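Side-chain contacts in Pbp related beta-lactamase (Pyrococcus abyssi, PDB 2QMI), which is an octameric, self-compartmentalizing archaeal peptidase belonging to the family of serine beta-lactamases and penicillin-binding proteins: residues A[364-369]-A[428-433]; A[401-406]-A[437-442]; A[171-174]-A[180-183]; A[86-91]-A[165-170]. One frame throughout, in Å; residues are numbered along the deposited sequence.

Interaction 1: residues A[364-369]-A[428-433]; sequences KKVEGR and FYIKDN
Val366 lies with its branched end over one face of the Phe428 ring, and this pairing makes up much of the contact. Its CB is still somewhat removed, 4.2 Å from Phe428 CD1, and directs both methyls at the aromatic carbons. CG1 reaches the outer half of the ring, 3.5 Å from Phe428 CZ; it stands 3.6 Å from the ring centroid and only 17° off the normal, a CH-pi contact. CG2 covers the root of the ring instead, 3.4 Å from Phe428 CG. The two methyls therefore span the ring from root to tip. CG2 also comes within 4.4 Å of Ile430 CD1, two residues beyond Phe428 on strand 422-431. Beyond it, the aliphatic part of Lys365 crosses Ile430 at about a right angle, with Lys365 CD 4.1 Å from Ile430 CG2; the extended Lys365 chain carries NZ on to a long, weak ion pair with Glu410.

Residues 364-369 join helix 355-364 to the first strand of the eight-stranded antiparallel barrel, an up-and-down order that resembles lipocalin-like barrels. Val366 and Phe428 both also pack on Val381 and Ile413 of the barrel strands. With methyls, ring and methylene groups as the touching parts, the contact rests on dispersion and the exclusion of water, and the polar end of Lys365 stays at its margin.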
loop_
_atom_site.group_PDB
_atom_site.type_symbol
_atom_site.label_atom_id
_atom_site.label_comp_id
_atom_site.label_asym_id
_atom_site.label_seq_id
_atom_site.Cartn_x
_atom_site.Cartn_y
_atom_site.Cartn_z
ATOM N N LYS A 364 -23.097 2.220 -26.550
ATOM C CA LYS A 364 -21.664 2.515 -26.512
ATOM C C LYS A 364 -21.405 3.990 -26.769
ATOM O O LYS A 364 -20.415 4.541 -26.297
ATOM C CB LYS A 364 -20.888 1.705 -27.556
ATOM C CG LYS A 364 -20.499 0.292 -27.143
ATOM C CD LYS A 364 -19.200 -0.133 -27.864
ATOM C CE LYS A 364 -18.862 -1.612 -27.667
ATOM N NZ LYS A 364 -19.706 -2.507 -28.513
ATOM N N LYS A 365 -22.297 4.621 -27.524
ATOM C CA LYS A 365 -22.161 6.036 -27.857
ATOM C C LYS A 365 -22.349 6.973 -26.659
ATOM O O LYS A 365 -21.851 8.099 -26.649
ATOM C CB LYS A 365 -23.185 6.422 -28.926
ATOM C CG LYS A 365 -23.149 5.614 -30.220
ATOM C CD LYS A 365 -24.171 6.205 -31.196
ATOM C CE LYS A 365 -24.253 5.448 -32.522
ATOM N NZ LYS A 365 -25.324 6.050 -33.387
ATOM N N VAL A 366 -23.072 6.499 -25.656
ATOM C CA VAL A 366 -23.385 7.291 -24.480
ATOM C C VAL A 366 -22.319 7.305 -23.385
ATOM O O VAL A 366 -22.379 8.129 -22.467
ATOM C CB VAL A 366 -24.766 6.830 -23.922
ATOM C CG1 VAL A 366 -24.838 6.990 -22.426
ATOM C CG2 VAL A 366 -25.869 7.634 -24.588
ATOM N N GLU A 367 -21.339 6.410 -23.481
ATOM C CA GLU A 367 -20.269 6.358 -22.487
ATOM C C GLU A 367 -19.270 7.479 -22.736
ATOM O O GLU A 367 -19.047 7.881 -23.884
ATOM C CB GLU A 367 -19.535 5.014 -22.536
ATOM C CG GLU A 367 -20.419 3.793 -22.283
ATOM C CD GLU A 367 -19.633 2.490 -22.344
ATOM O OE1 GLU A 367 -18.891 2.303 -23.334
ATOM O OE2 GLU A 367 -19.758 1.662 -21.408
ATOM N N GLY A 368 -18.667 7.966 -21.654
ATOM C CA GLY A 368 -17.696 9.041 -21.746
ATOM C C GLY A 368 -17.753 9.995 -20.562
ATOM O O GLY A 368 -18.381 9.697 -19.542
ATOM N N ARG A 369 -17.082 11.139 -20.690
ATOM C CA ARG A 369 -17.049 12.145 -19.628
ATOM C C ARG A 369 -17.955 13.299 -20.042
ATOM O O ARG A 369 -17.918 13.740 -21.185
ATOM C CB ARG A 369 -15.606 12.631 -19.408
ATOM C CG ARG A 369 -15.434 13.704 -18.321
ATOM C CD ARG A 369 -13.995 13.717 -17.796
ATOM N NE ARG A 369 -13.721 14.789 -16.839
ATOM C CZ ARG A 369 -13.696 16.088 -17.143
ATOM N NH1 ARG A 369 -13.933 16.497 -18.385
ATOM N NH2 ARG A 369 -13.422 16.986 -16.201
ATOM N N PHE A 428 -30.454 11.347 -23.598
ATOM C CA PHE A 428 -29.181 11.447 -24.297
ATOM C C PHE A 428 -29.462 11.823 -25.750
ATOM O O PHE A 428 -30.222 11.131 -26.428
ATOM C CB PHE A 428 -28.451 10.100 -24.261
ATOM C CG PHE A 428 -27.853 9.762 -22.926
ATOM C CD1 PHE A 428 -26.632 10.306 -22.539
ATOM C CD2 PHE A 428 -28.516 8.915 -22.045
ATOM C CE1 PHE A 428 -26.082 10.010 -21.293
ATOM C CE2 PHE A 428 -27.973 8.613 -20.795
ATOM C CZ PHE A 428 -26.756 9.162 -20.422
ATOM N N TYR A 429 -28.869 12.918 -26.221
ATOM C CA TYR A 429 -29.055 13.347 -27.605
ATOM C C TYR A 429 -27.740 13.164 -28.369
ATOM O O TYR A 429 -26.778 13.898 -28.136
ATOM C CB TYR A 429 -29.489 14.820 -27.665
ATOM C CG TYR A 429 -30.860 15.110 -27.065
ATOM C CD1 TYR A 429 -31.022 15.287 -25.690
ATOM C CD2 TYR A 429 -31.996 15.186 -27.877
ATOM C CE1 TYR A 429 -32.286 15.535 -25.132
ATOM C CE2 TYR A 429 -33.260 15.430 -27.336
ATOM C CZ TYR A 429 -33.398 15.605 -25.962
ATOM O OH TYR A 429 -34.645 15.864 -25.425
ATOM N N ILE A 430 -27.700 12.184 -29.271
ATOM C CA ILE A 430 -26.487 11.915 -30.049
ATOM C C ILE A 430 -26.522 12.662 -31.378
ATOM O O ILE A 430 -27.427 12.463 -32.182
ATOM C CB ILE A 430 -26.301 10.395 -30.336
ATOM C CG1 ILE A 430 -26.189 9.609 -29.026
ATOM C CG2 ILE A 430 -25.024 10.169 -31.159
ATOM C CD1 ILE A 430 -27.513 9.324 -28.341
ATOM N N LYS A 431 -25.526 13.513 -31.611
ATOM C CA LYS A 431 -25.469 14.308 -32.834
ATOM C C LYS A 431 -24.084 14.957 -33.021
ATOM O O LYS A 431 -23.468 15.438 -32.062
ATOM C CB LYS A 431 -26.593 15.360 -32.769
ATOM C CG LYS A 431 -26.542 16.532 -33.757
ATOM C CD LYS A 431 -27.712 17.497 -33.464
ATOM C CE LYS A 431 -27.533 18.891 -34.087
ATOM N NZ LYS A 431 -27.665 18.894 -35.580
ATOM N N ASP A 432 -23.596 14.938 -34.264
ATOM C CA ASP A 432 -22.294 15.510 -34.632
ATOM C C ASP A 432 -21.134 15.091 -33.728
ATOM O O ASP A 432 -20.489 15.947 -33.114
ATOM C CB ASP A 432 -22.388 17.036 -34.665
ATOM N N ASN A 433 -20.854 13.788 -33.663
ATOM C CA ASN A 433 -19.777 13.266 -32.819
ATOM C C ASN A 433 -19.810 13.961 -31.451
ATOM O O ASN A 433 -18.754 14.289 -30.888
ATOM C CB ASN A 433 -18.392 13.497 -33.462
ATOM C CG ASN A 433 -18.317 13.024 -34.922
ATOM O OD1 ASN A 433 -19.065 12.134 -35.342
ATOM N ND2 ASN A 433 -17.393 13.608 -35.695
#

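Interaction 2: residues A[401-406]-A[437-442]; sequences IPLFPE and LIFERY
Apolar contact between Phe439 and the pair Ile401 and Leu403 links these two strands across the barrel, their nearest CA atoms, those of Leu403 and Phe439, being 10.7 Å apart. With CG anti to the backbone N (chi1 -178°), the Phe439 ring reaches toward strand 400-408 and meets Ile401, which comes from the opposite direction. Ile401 CD1 touches Phe439 CE2 at 3.4 Å, while Leu403 CD2 approaches CE1 of that ring more loosely, at 4.4 Å; both methyls arrive obliquely.

The polar interactions lie within 437-442, at the type II' turn from Phe439 to Tyr442. Arg441 grips the Glu440 carboxylate side-on, NE to OE1 at 2.7 Å and NH2 to OE2 at 3.0 Å, and Arg441 N adds a second bond to OE1. In a neighbouring subunit, Tyr160 packs against Arg441 and Glu118 is hydrogen-bonded to Tyr442 OH.

Strands 412-419 and 422-431 separate the two strands in the sheet, which places the contact inside the barrel, where Leu390, Met424 and Ala426 also pack on Phe439.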
loop_
_atom_site.group_PDB
_atom_site.type_symbol
_atom_site.label_atom_id
_atom_site.label_comp_id
_atom_site.label_asym_id
_atom_site.label_seq_id
_atom_site.Cartn_x
_atom_site.Cartn_y
_atom_site.Cartn_z
ATOM N N ILE A 401 -25.785 6.740 -9.968
ATOM C CA ILE A 401 -27.200 6.540 -10.283
ATOM C C ILE A 401 -27.402 5.452 -11.344
ATOM O O ILE A 401 -26.669 5.401 -12.342
ATOM C CB ILE A 401 -27.833 7.832 -10.849
ATOM C CG1 ILE A 401 -27.810 8.936 -9.797
ATOM C CG2 ILE A 401 -29.257 7.564 -11.319
ATOM C CD1 ILE A 401 -28.386 10.251 -10.292
ATOM N N PRO A 402 -28.399 4.565 -11.141
ATOM C CA PRO A 402 -28.704 3.486 -12.087
ATOM C C PRO A 402 -29.790 3.943 -13.057
ATOM O O PRO A 402 -30.867 4.351 -12.627
ATOM C CB PRO A 402 -29.189 2.362 -11.180
ATOM C CG PRO A 402 -29.958 3.123 -10.139
ATOM C CD PRO A 402 -29.045 4.308 -9.835
ATOM N N LEU A 403 -29.509 3.881 -14.357
ATOM C CA LEU A 403 -30.484 4.297 -15.370
ATOM C C LEU A 403 -30.973 3.148 -16.257
ATOM O O LEU A 403 -30.175 2.381 -16.808
ATOM C CB LEU A 403 -29.890 5.392 -16.259
ATOM C CG LEU A 403 -29.450 6.705 -15.607
ATOM C CD1 LEU A 403 -28.912 7.626 -16.691
ATOM C CD2 LEU A 403 -30.616 7.366 -14.884
ATOM N N PHE A 404 -32.289 3.044 -16.399
ATOM C CA PHE A 404 -32.901 1.999 -17.212
ATOM C C PHE A 404 -33.423 2.556 -18.528
ATOM O O PHE A 404 -34.316 3.401 -18.535
ATOM C CB PHE A 404 -34.070 1.365 -16.453
ATOM C CG PHE A 404 -33.657 0.438 -15.342
ATOM C CD1 PHE A 404 -32.426 0.579 -14.711
ATOM C CD2 PHE A 404 -34.525 -0.556 -14.904
ATOM C CE1 PHE A 404 -32.064 -0.256 -13.656
ATOM C CE2 PHE A 404 -34.178 -1.396 -13.852
ATOM C CZ PHE A 404 -32.944 -1.246 -13.225
ATOM N N PRO A 405 -32.876 2.092 -19.664
ATOM C CA PRO A 405 -33.346 2.590 -20.958
ATOM C C PRO A 405 -34.801 2.205 -21.189
ATOM O O PRO A 405 -35.156 1.033 -21.096
ATOM C CB PRO A 405 -32.402 1.913 -21.948
ATOM C CG PRO A 405 -31.141 1.784 -21.170
ATOM C CD PRO A 405 -31.650 1.293 -19.835
ATOM N N GLU A 406 -35.638 3.199 -21.481
ATOM C CA GLU A 406 -37.058 2.977 -21.725
ATOM C C GLU A 406 -37.330 3.251 -23.189
ATOM O O GLU A 406 -38.369 2.859 -23.716
ATOM C CB GLU A 406 -37.904 3.924 -20.870
ATOM C CG GLU A 406 -39.411 3.848 -21.119
ATOM C CD GLU A 406 -40.157 5.068 -20.569
ATOM O OE1 GLU A 406 -40.214 5.237 -19.326
ATOM O OE2 GLU A 406 -40.685 5.871 -21.380
ATOM N N LEU A 437 -26.609 15.403 -22.535
ATOM C CA LEU A 437 -27.342 14.681 -21.503
ATOM C C LEU A 437 -28.195 15.669 -20.707
ATOM O O LEU A 437 -27.690 16.655 -20.179
ATOM C CB LEU A 437 -26.375 13.948 -20.561
ATOM C CG LEU A 437 -26.991 13.356 -19.286
ATOM C CD1 LEU A 437 -28.151 12.444 -19.631
ATOM C CD2 LEU A 437 -25.939 12.600 -18.518
ATOM N N ILE A 438 -29.493 15.413 -20.649
ATOM C CA ILE A 438 -30.405 16.269 -19.900
ATOM C C ILE A 438 -30.933 15.411 -18.763
ATOM O O ILE A 438 -31.704 14.482 -18.995
ATOM C CB ILE A 438 -31.618 16.724 -20.742
ATOM C CG1 ILE A 438 -31.160 17.413 -22.033
ATOM C CG2 ILE A 438 -32.502 17.640 -19.902
ATOM C CD1 ILE A 438 -30.351 18.679 -21.830
ATOM N N PHE A 439 -30.517 15.713 -17.539
ATOM C CA PHE A 439 -30.961 14.940 -16.386
ATOM C C PHE A 439 -31.498 15.851 -15.278
ATOM O O PHE A 439 -30.748 16.573 -14.619
ATOM C CB PHE A 439 -29.808 14.076 -15.871
ATOM C CG PHE A 439 -30.179 13.203 -14.715
ATOM C CD1 PHE A 439 -31.268 12.342 -14.801
ATOM C CD2 PHE A 439 -29.443 13.245 -13.533
ATOM C CE1 PHE A 439 -31.623 11.532 -13.726
ATOM C CE2 PHE A 439 -29.788 12.440 -12.449
ATOM C CZ PHE A 439 -30.881 11.582 -12.547
ATOM N N GLU A 440 -32.810 15.787 -15.080
ATOM C CA GLU A 440 -33.508 16.611 -14.103
ATOM C C GLU A 440 -33.209 18.089 -14.363
ATOM O O GLU A 440 -33.636 18.634 -15.382
ATOM C CB GLU A 440 -33.129 16.235 -12.666
ATOM C CG GLU A 440 -33.989 16.973 -11.630
ATOM C CD GLU A 440 -33.166 17.625 -10.525
ATOM O OE1 GLU A 440 -32.036 18.081 -10.811
ATOM O OE2 GLU A 440 -33.656 17.691 -9.376
ATOM N N ARG A 441 -32.458 18.729 -13.471
ATOM C CA ARG A 441 -32.144 20.149 -13.631
ATOM C C ARG A 441 -30.932 20.460 -14.500
ATOM O O ARG A 441 -30.822 21.554 -15.037
ATOM C CB ARG A 441 -31.908 20.802 -12.263
ATOM C CG ARG A 441 -30.502 20.557 -11.697
ATOM C CD ARG A 441 -30.403 20.951 -10.223
ATOM N NE ARG A 441 -31.424 20.270 -9.434
ATOM C CZ ARG A 441 -31.724 20.555 -8.171
ATOM N NH1 ARG A 441 -31.075 21.517 -7.525
ATOM N NH2 ARG A 441 -32.704 19.891 -7.567
ATOM N N TYR A 442 -30.024 19.507 -14.646
ATOM C CA TYR A 442 -28.793 19.758 -15.390
ATOM C C TYR A 442 -28.752 19.457 -16.886
ATOM O O TYR A 442 -29.596 18.751 -17.432
ATOM C CB TYR A 442 -27.650 18.982 -14.736
ATOM C CG TYR A 442 -27.540 19.130 -13.231
ATOM C CD1 TYR A 442 -26.952 20.255 -12.660
ATOM C CD2 TYR A 442 -27.983 18.115 -12.380
ATOM C CE1 TYR A 442 -26.799 20.368 -11.284
ATOM C CE2 TYR A 442 -27.835 18.219 -10.990
ATOM C CZ TYR A 442 -27.240 19.348 -10.455
ATOM O OH TYR A 442 -27.072 19.452 -9.095
#

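Interaction 3: residues A[171-174]-A[180-183]; sequences IIEK and YEEY
Ile172 faces the second helix with both branches, each meeting a different tyrosine. Its CD1 comes to the edge of the Tyr180 ring, in the ring plane, 3.8 Å from CE1, while CG2 meets the Tyr183 ring obliquely, 4.0 Å from CG, the two side chains crossing at about a right angle. Ala68 of helix 61-74 packs on Ile172 and Tyr183 alike, so a third helix covers this junction. Tyr180 sends its OH to Thr65 on that same helix, and its side chain passes near, without touching, the residues of a probable SxxK motif of the kind that carries the nucleophile in this family.

Residues 171-174 and 180-183 belong to consecutive helices, 162-176 and 180-189, joined by a tight turn in the helical part of the beta-lactamase fold. Next in sequence, Glu173 bridges that turn. Its CG lies beside the backbone N (chi1 -52°) and the chain then runs out extended, which brings OE2 to Tyr180 N at 2.7 Å. The bond is nearly straight, 160° at the hydrogen, and uses the anti lone pair of OE2, away from OE1. A backbone N-H in the first turn of helix 180-189 is thus satisfied by a carboxylate, whose negative charge is probably also stabilised by the helix start. Glu173 OE1 is paired with Lys170. Glu181 OE1 stands 4.1 Å from Glu173 OE2, a proximity of like charges that the nearby Lys170 would be expected to ease.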
loop_
_atom_site.group_PDB
_atom_site.type_symbol
_atom_site.label_atom_id
_atom_site.label_comp_id
_atom_site.label_asym_id
_atom_site.label_seq_id
_atom_site.Cartn_x
_atom_site.Cartn_y
_atom_site.Cartn_z
ATOM N N ILE A 171 -32.422 -41.788 -13.956
ATOM C CA ILE A 171 -33.599 -42.514 -14.412
ATOM C C ILE A 171 -33.212 -43.335 -15.644
ATOM O O ILE A 171 -33.644 -44.480 -15.808
ATOM C CB ILE A 171 -34.743 -41.536 -14.755
ATOM C CG1 ILE A 171 -35.295 -40.939 -13.459
ATOM C CG2 ILE A 171 -35.834 -42.248 -15.532
ATOM C CD1 ILE A 171 -36.421 -39.968 -13.642
ATOM N N ILE A 172 -32.377 -42.751 -16.495
ATOM C CA ILE A 172 -31.920 -43.430 -17.699
ATOM C C ILE A 172 -31.143 -44.692 -17.344
ATOM O O ILE A 172 -31.322 -45.735 -17.970
ATOM C CB ILE A 172 -31.041 -42.493 -18.545
ATOM C CG1 ILE A 172 -31.936 -41.442 -19.214
ATOM C CG2 ILE A 172 -30.220 -43.291 -19.551
ATOM C CD1 ILE A 172 -31.187 -40.402 -20.034
ATOM N N GLU A 173 -30.286 -44.606 -16.333
ATOM C CA GLU A 173 -29.506 -45.767 -15.926
ATOM C C GLU A 173 -30.429 -46.803 -15.285
ATOM O O GLU A 173 -30.311 -48.004 -15.537
ATOM C CB GLU A 173 -28.414 -45.360 -14.932
ATOM C CG GLU A 173 -27.539 -44.202 -15.400
ATOM C CD GLU A 173 -26.280 -44.046 -14.564
ATOM O OE1 GLU A 173 -26.362 -44.207 -13.327
ATOM O OE2 GLU A 173 -25.211 -43.756 -15.142
ATOM N N LYS A 174 -31.348 -46.324 -14.454
ATOM C CA LYS A 174 -32.287 -47.198 -13.773
ATOM C C LYS A 174 -33.088 -48.028 -14.776
ATOM O O LYS A 174 -33.269 -49.234 -14.598
ATOM C CB LYS A 174 -33.245 -46.368 -12.911
ATOM C CG LYS A 174 -34.400 -47.171 -12.308
ATOM C CD LYS A 174 -33.900 -48.196 -11.298
ATOM C CE LYS A 174 -35.034 -49.076 -10.799
ATOM N NZ LYS A 174 -34.537 -50.084 -9.817
ATOM N N TYR A 180 -25.300 -43.879 -17.841
ATOM C CA TYR A 180 -25.839 -42.788 -18.656
ATOM C C TYR A 180 -24.915 -42.481 -19.830
ATOM O O TYR A 180 -25.366 -42.241 -20.949
ATOM C CB TYR A 180 -26.007 -41.512 -17.817
ATOM C CG TYR A 180 -26.250 -40.275 -18.658
ATOM C CD1 TYR A 180 -27.484 -40.060 -19.281
ATOM C CD2 TYR A 180 -25.224 -39.362 -18.901
ATOM C CE1 TYR A 180 -27.686 -38.973 -20.126
ATOM C CE2 TYR A 180 -25.416 -38.269 -19.749
ATOM C CZ TYR A 180 -26.647 -38.083 -20.360
ATOM O OH TYR A 180 -26.830 -37.024 -21.226
ATOM N N GLU A 181 -23.615 -42.476 -19.560
ATOM C CA GLU A 181 -22.637 -42.188 -20.595
ATOM C C GLU A 181 -22.663 -43.208 -21.727
ATOM O O GLU A 181 -22.661 -42.828 -22.895
ATOM C CB GLU A 181 -21.235 -42.099 -19.988
ATOM C CG GLU A 181 -21.088 -40.961 -18.987
ATOM C CD GLU A 181 -21.168 -41.423 -17.541
ATOM O OE1 GLU A 181 -22.034 -42.263 -17.207
ATOM O OE2 GLU A 181 -20.358 -40.928 -16.730
ATOM N N GLU A 182 -22.687 -44.498 -21.398
ATOM C CA GLU A 182 -22.725 -45.511 -22.451
ATOM C C GLU A 182 -24.066 -45.538 -23.184
ATOM O O GLU A 182 -24.128 -45.933 -24.344
ATOM C CB GLU A 182 -22.367 -46.911 -21.908
ATOM C CG GLU A 182 -23.251 -47.486 -20.810
ATOM C CD GLU A 182 -22.706 -48.825 -20.248
ATOM O OE1 GLU A 182 -22.551 -49.798 -21.041
ATOM O OE2 GLU A 182 -22.432 -48.901 -19.016
ATOM N N TYR A 183 -25.141 -45.111 -22.529
ATOM C CA TYR A 183 -26.432 -45.100 -23.212
ATOM C C TYR A 183 -26.439 -44.028 -24.311
ATOM O O TYR A 183 -26.928 -44.270 -25.420
ATOM C CB TYR A 183 -27.583 -44.822 -22.244
ATOM C CG TYR A 183 -28.936 -45.025 -22.894
ATOM C CD1 TYR A 183 -29.495 -46.300 -22.999
ATOM C CD2 TYR A 183 -29.625 -43.957 -23.471
ATOM C CE1 TYR A 183 -30.702 -46.504 -23.664
ATOM C CE2 TYR A 183 -30.836 -44.153 -24.142
ATOM C CZ TYR A 183 -31.361 -45.427 -24.235
ATOM O OH TYR A 183 -32.525 -45.635 -24.927
#

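Interaction 4: residues A[86-91]-A[165-170]; sequences KFVNIK and YVLLGK
Val88 and Lys170 bring the two backbones nearest each other, their CA atoms 7.3 Å apart. Residues 86-91 form an irregular chain with an inverse gamma turn centred on Asn89, where Ile90 N makes a weak bond to Val88 O; residues 165-170 are continuous helix, with Lys170 N bonded to Val166 O. Val88, just before the turn centre, points toward the helix, and each of its methyls finds a separate partner there. CG1, anti to the backbone N (chi1 -174°), lies 4.3 Å from Leu167 CD2. CG2 lies 4.1 Å from Lys170 CG, and these two side chains cross at about a right angle. Leu167 and Lys170 are three residues apart and so lie on the same face of the helix, and Val88 also packs on Ile171, next along it.

Helix 162-176 is part of the helical region of the beta-lactamase and penicillin-binding protein fold. Leu168 packs on helices 61-74 and 101-105, and Tyr165 on Lys62, a residue of the probable SxxK motif; the loop bearing Val88 thus covers another side of a helix that borders the presumed catalytic region.

In Lys170 only the start of the side chain touches the loop. Bends at chi2 (52°) and chi3 (60°) turn its remainder away from Val88, and NZ forms a salt bridge with Glu137. Phe87 likewise leads its ring off to Ile171, Lys174 and Val175 further along the helix.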
loop_
_atom_site.group_PDB
_atom_site.type_symbol
_atom_site.label_atom_id
_atom_site.label_comp_id
_atom_site.label_asym_id
_atom_site.label_seq_id
_atom_site.Cartn_x
_atom_site.Cartn_y
_atom_site.Cartn_z
ATOM N N LYS A 86 -40.386 -43.606 -8.590
ATOM C CA LYS A 86 -40.437 -44.960 -9.135
ATOM C C LYS A 86 -39.056 -45.442 -9.588
ATOM O O LYS A 86 -38.828 -46.643 -9.719
ATOM C CB LYS A 86 -41.401 -45.024 -10.320
ATOM C CG LYS A 86 -41.114 -46.187 -11.262
ATOM C CD LYS A 86 -42.147 -46.319 -12.375
ATOM C CE LYS A 86 -43.419 -46.968 -11.861
ATOM N NZ LYS A 86 -44.271 -47.427 -12.992
ATOM N N PHE A 87 -38.137 -44.508 -9.812
ATOM C CA PHE A 87 -36.795 -44.850 -10.294
ATOM C C PHE A 87 -35.660 -44.382 -9.387
ATOM O O PHE A 87 -34.541 -44.901 -9.468
ATOM C CB PHE A 87 -36.582 -44.233 -11.677
ATOM C CG PHE A 87 -37.737 -44.424 -12.611
ATOM C CD1 PHE A 87 -37.895 -45.612 -13.312
ATOM C CD2 PHE A 87 -38.688 -43.421 -12.769
ATOM C CE1 PHE A 87 -38.980 -45.805 -14.159
ATOM C CE2 PHE A 87 -39.786 -43.604 -13.616
ATOM C CZ PHE A 87 -39.930 -44.800 -14.311
ATOM N N VAL A 88 -35.933 -43.395 -8.540
ATOM C CA VAL A 88 -34.897 -42.861 -7.667
ATOM C C VAL A 88 -35.322 -42.867 -6.213
ATOM O O VAL A 88 -36.435 -42.458 -5.878
ATOM C CB VAL A 88 -34.519 -41.412 -8.082
ATOM C CG1 VAL A 88 -33.339 -40.914 -7.253
ATOM C CG2 VAL A 88 -34.188 -41.366 -9.576
ATOM N N ASN A 89 -34.431 -43.341 -5.348
ATOM C CA ASN A 89 -34.716 -43.383 -3.920
ATOM C C ASN A 89 -34.454 -42.010 -3.319
ATOM O O ASN A 89 -33.431 -41.776 -2.678
ATOM C CB ASN A 89 -33.852 -44.441 -3.218
ATOM C CG ASN A 89 -34.051 -44.446 -1.711
ATOM O OD1 ASN A 89 -35.126 -44.101 -1.211
ATOM N ND2 ASN A 89 -33.018 -44.846 -0.979
ATOM N N ILE A 90 -35.384 -41.099 -3.562
ATOM C CA ILE A 90 -35.300 -39.743 -3.046
ATOM C C ILE A 90 -36.740 -39.303 -2.853
ATOM O O ILE A 90 -37.645 -39.847 -3.486
ATOM C CB ILE A 90 -34.591 -38.793 -4.034
ATOM C CG1 ILE A 90 -34.378 -37.424 -3.376
ATOM C CG2 ILE A 90 -35.392 -38.663 -5.310
ATOM C CD1 ILE A 90 -33.626 -36.438 -4.234
ATOM N N LYS A 91 -36.954 -38.341 -1.965
ATOM C CA LYS A 91 -38.291 -37.851 -1.698
ATOM C C LYS A 91 -38.592 -36.639 -2.594
ATOM O O LYS A 91 -37.923 -35.606 -2.497
ATOM C CB LYS A 91 -38.406 -37.479 -0.215
ATOM C CG LYS A 91 -39.814 -37.578 0.340
ATOM C CD LYS A 91 -39.865 -37.213 1.827
ATOM C CE LYS A 91 -39.033 -38.170 2.679
ATOM N NZ LYS A 91 -39.188 -37.869 4.139
ATOM N N TYR A 165 -31.877 -32.512 -14.406
ATOM C CA TYR A 165 -31.356 -33.401 -15.444
ATOM C C TYR A 165 -30.348 -34.405 -14.922
ATOM O O TYR A 165 -30.017 -35.372 -15.604
ATOM C CB TYR A 165 -30.777 -32.603 -16.617
ATOM C CG TYR A 165 -31.848 -32.201 -17.611
ATOM C CD1 TYR A 165 -31.761 -32.570 -18.951
ATOM C CD2 TYR A 165 -32.974 -31.489 -17.192
ATOM C CE1 TYR A 165 -32.776 -32.240 -19.857
ATOM C CE2 TYR A 165 -33.987 -31.156 -18.078
ATOM C CZ TYR A 165 -33.885 -31.535 -19.408
ATOM O OH TYR A 165 -34.901 -31.214 -20.269
ATOM N N VAL A 166 -29.857 -34.171 -13.711
ATOM C CA VAL A 166 -28.946 -35.118 -13.097
ATOM C C VAL A 166 -29.827 -36.324 -12.753
ATOM O O VAL A 166 -29.428 -37.477 -12.946
ATOM C CB VAL A 166 -28.313 -34.544 -11.811
ATOM C CG1 VAL A 166 -27.616 -35.660 -11.023
ATOM C CG2 VAL A 166 -27.312 -33.449 -12.178
ATOM N N LEU A 167 -31.036 -36.040 -12.270
ATOM C CA LEU A 167 -32.001 -37.075 -11.915
ATOM C C LEU A 167 -32.442 -37.841 -13.162
ATOM O O LEU A 167 -32.579 -39.067 -13.127
ATOM C CB LEU A 167 -33.211 -36.449 -11.214
ATOM C CG LEU A 167 -32.908 -35.896 -9.814
ATOM C CD1 LEU A 167 -34.078 -35.068 -9.304
ATOM C CD2 LEU A 167 -32.610 -37.047 -8.873
ATOM N N LEU A 168 -32.664 -37.114 -14.258
ATOM C CA LEU A 168 -33.049 -37.725 -15.527
ATOM C C LEU A 168 -31.937 -38.668 -15.963
ATOM O O LEU A 168 -32.194 -39.693 -16.589
ATOM C CB LEU A 168 -33.255 -36.659 -16.607
ATOM C CG LEU A 168 -34.543 -35.832 -16.594
ATOM C CD1 LEU A 168 -34.474 -34.762 -17.687
ATOM C CD2 LEU A 168 -35.739 -36.748 -16.818
ATOM N N GLY A 169 -30.699 -38.314 -15.638
ATOM C CA GLY A 169 -29.574 -39.163 -15.992
ATOM C C GLY A 169 -29.612 -40.469 -15.208
ATOM O O GLY A 169 -29.244 -41.530 -15.718
ATOM N N LYS A 170 -30.066 -40.387 -13.961
ATOM C CA LYS A 170 -30.164 -41.551 -13.088
ATOM C C LYS A 170 -31.346 -42.426 -13.508
ATOM O O LYS A 170 -31.291 -43.650 -13.420
ATOM C CB LYS A 170 -30.334 -41.097 -11.633
ATOM C CG LYS A 170 -30.331 -42.235 -10.612
ATOM C CD LYS A 170 -29.113 -43.121 -10.799
ATOM C CE LYS A 170 -27.824 -42.341 -10.633
ATOM N NZ LYS A 170 -26.639 -43.163 -11.050
#

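Overall arrangement
Two pairs of contacts lie on opposite sides of the chain's centre. Interactions 1 and 2 share the barrel of the octamerisation domain and meet where Phe428 CE1 packs on Leu437 CD1 at 3.6 Å; interactions 3 and 4 share helix 162-176 of the beta-lactamase part, about 51 to 56 Å away between centres. Interactions 2, 3 and 4 are buried, interaction 1 only partly. Both barrel contacts join side chains by apolar packing alone, and so does interaction 4, whereas interaction 3 adds a hydrogen bond from a backbone N-H to a carboxylate. Interactions 3 and 4 touch where Ile171 and Lys174 pack on Phe87, and Ile171 on Val88; interaction 2 alone adjoins a neighbouring subunit extensively.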